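Cell division protein FtsZ 1 (Methanocaldococcus jannaschii, PDB 1FSZ) binds GTP, and probably hydrolyses it and polymerises into the contractile Z ring at the future division site, recruiting other division proteins to the septum. Local coordinates at residues K83-G88 with A112-A117. Sequence-based numbering, arbitrary orientation.
Sequences KKILIG and AEEIKA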
loop_
_atom_site.group_PDB
_atom_site.type_symbol
_atom_site.label_atom_id
_atom_site.label_comp_id
_atom_site.label_asym_id
_atom_site.label_seq_id
_atom_site.Cartn_x
_atom_site.Cartn_y
_atom_site.Cartn_z
ATOM N N LYS A 83 -0.662 23.485 -2.802
ATOM C CA LYS A 83 0.375 22.538 -2.416
ATOM C C LYS A 83 1.212 22.197 -3.643
ATOM O O LYS A 83 0.668 22.064 -4.742
ATOM C CB LYS A 83 -0.245 21.267 -1.835
ATOM C CG LYS A 83 0.730 20.097 -1.668
ATOM C CD LYS A 83 1.237 19.935 -0.236
ATOM C CE LYS A 83 2.743 19.698 -0.164
ATOM N NZ LYS A 83 3.132 18.262 -0.267
ATOM N N LYS A 84 2.531 22.095 -3.465
ATOM C CA LYS A 84 3.429 21.736 -4.555
ATOM C C LYS A 84 4.094 20.414 -4.243
ATOM O O LYS A 84 4.493 20.151 -3.110
ATOM C CB LYS A 84 4.492 22.806 -4.765
ATOM C CG LYS A 84 3.911 24.199 -5.037
ATOM C CD LYS A 84 4.979 25.255 -4.886
ATOM C CE LYS A 84 4.915 26.268 -6.010
ATOM N NZ LYS A 84 5.452 27.620 -5.620
ATOM N N ILE A 85 4.197 19.559 -5.241
ATOM C CA ILE A 85 4.832 18.268 -5.030
ATOM C C ILE A 85 5.869 18.021 -6.136
ATOM O O ILE A 85 5.530 18.055 -7.323
ATOM C CB ILE A 85 3.782 17.129 -5.053
ATOM C CG1 ILE A 85 2.685 17.430 -4.039
ATOM C CG2 ILE A 85 4.453 15.775 -4.782
ATOM C CD1 ILE A 85 1.882 16.227 -3.659
ATOM N N LEU A 86 7.133 17.813 -5.769
ATOM C CA LEU A 86 8.145 17.544 -6.785
ATOM C C LEU A 86 8.189 16.033 -6.866
ATOM O O LEU A 86 8.726 15.362 -5.968
ATOM C CB LEU A 86 9.504 18.087 -6.361
ATOM C CG LEU A 86 10.630 17.899 -7.378
ATOM C CD1 LEU A 86 10.343 18.721 -8.631
ATOM C CD2 LEU A 86 11.939 18.334 -6.732
ATOM N N ILE A 87 7.599 15.485 -7.926
ATOM C CA ILE A 87 7.566 14.030 -8.071
ATOM C C ILE A 87 8.765 13.604 -8.893
ATOM O O ILE A 87 9.335 14.410 -9.626
ATOM C CB ILE A 87 6.236 13.527 -8.737
ATOM C CG1 ILE A 87 6.031 14.180 -10.081
ATOM C CG2 ILE A 87 5.045 13.924 -7.898
ATOM C CD1 ILE A 87 5.303 13.330 -10.992
ATOM N N GLY A 88 9.151 12.342 -8.746
ATOM C CA GLY A 88 10.291 11.817 -9.474
ATOM C C GLY A 88 11.623 12.329 -8.949
ATOM O O GLY A 88 12.589 12.457 -9.702
ATOM N N ALA A 112 3.730 8.153 -5.347
ATOM C CA ALA A 112 2.321 7.900 -5.109
ATOM C C ALA A 112 1.867 8.327 -3.722
ATOM O O ALA A 112 0.953 9.099 -3.601
ATOM C CB ALA A 112 2.033 6.467 -5.325
ATOM N N GLU A 113 2.499 7.823 -2.675
ATOM C CA GLU A 113 2.153 8.184 -1.302
ATOM C C GLU A 113 1.926 9.676 -1.138
ATOM O O GLU A 113 0.876 10.114 -0.669
ATOM C CB GLU A 113 3.297 7.796 -0.390
ATOM C CG GLU A 113 2.923 7.389 1.013
ATOM C CD GLU A 113 2.157 6.082 1.018
ATOM O OE1 GLU A 113 2.561 5.135 0.286
ATOM O OE2 GLU A 113 1.139 6.021 1.747
ATOM N N GLU A 114 2.937 10.461 -1.507
ATOM C CA GLU A 114 2.877 11.917 -1.394
ATOM C C GLU A 114 1.712 12.526 -2.185
ATOM O O GLU A 114 1.035 13.428 -1.696
ATOM C CB GLU A 114 4.202 12.509 -1.861
ATOM C CG GLU A 114 4.905 13.386 -0.835
ATOM C CD GLU A 114 5.827 14.463 -1.468
ATOM O OE1 GLU A 114 6.733 14.091 -2.272
ATOM O OE2 GLU A 114 5.643 15.677 -1.150
ATOM N N ILE A 115 1.483 12.035 -3.404
ATOM C CA ILE A 115 0.387 12.527 -4.243
ATOM C C ILE A 115 -0.915 12.224 -3.545
ATOM O O ILE A 115 -1.747 13.102 -3.375
ATOM C CB ILE A 115 0.345 11.819 -5.596
ATOM C CG1 ILE A 115 1.526 12.273 -6.440
ATOM C CG2 ILE A 115 -0.952 12.097 -6.302
ATOM C CD1 ILE A 115 1.655 11.515 -7.743
ATOM N N LYS A 116 -1.081 10.974 -3.126
ATOM C CA LYS A 116 -2.299 10.538 -2.452
ATOM C C LYS A 116 -2.585 11.319 -1.178
ATOM O O LYS A 116 -3.729 11.597 -0.859
ATOM C CB LYS A 116 -2.216 9.055 -2.131
ATOM C CG LYS A 116 -3.108 8.615 -1.033
ATOM C CD LYS A 116 -2.310 7.897 0.040
ATOM C CE LYS A 116 -2.875 6.508 0.348
ATOM N NZ LYS A 116 -3.498 5.898 -0.865
ATOM N N ALA A 117 -1.539 11.671 -0.457
ATOM C CA ALA A 117 -1.689 12.409 0.776
ATOM C C ALA A 117 -2.233 13.821 0.548
ATOM O O ALA A 117 -2.739 14.458 1.477
ATOM C CB ALA A 117 -0.360 12.482 1.464
HETATM O O HOH W 1 2.501 15.197 -0.238
#
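Ile85 and Glu114 meet because the first torsion of Ile85 sets CG2 anti to the backbone N and CG1 beside it (chi1 -55°), sending both branches to the helix at different points. CG2 sits over the face of the Glu114 carboxylate, 3.8 Å from CD and about equally far from both oxygens, while CD1 comes within 3.5 Å of the backbone O of Glu114. The Glu114 chain, extended beyond CG, runs alongside Ile85, antiparallel to it, and carries OE2 to a long salt bridge, 3.7 Å from Lys83 NZ. Lys83, bent from chi2 onward, approaches the Glu114 chain nearly perpendicular. A water joins the charged pair: it donates to Glu114 O at 2.7 Å and, weakly, to Glu114 OE2, and accepts a weak bond from Lys83 NZ. Strand 83-86 is an outermost strand of the parallel, Rossmann-like part of the GTPase domain sheet, hydrogen-bonded to strand 65-70; helix 112-117 packs against it nearly antiparallel, at 170°, with the axes 9.5 Å apart. With an alanine in place of Ile85, the methyls over the carboxylate face and beside the carbonyl would be missing, and the acid would probably be freer to turn away from Lys83. Further along, Ile87 CG2 rests 4.2 Å from Ile115 CG1, an apolar contact flanked by Ala108 of helix 101-110. The Ile87 side chain lies about 5 Å from that of the GTP-binding Thr135.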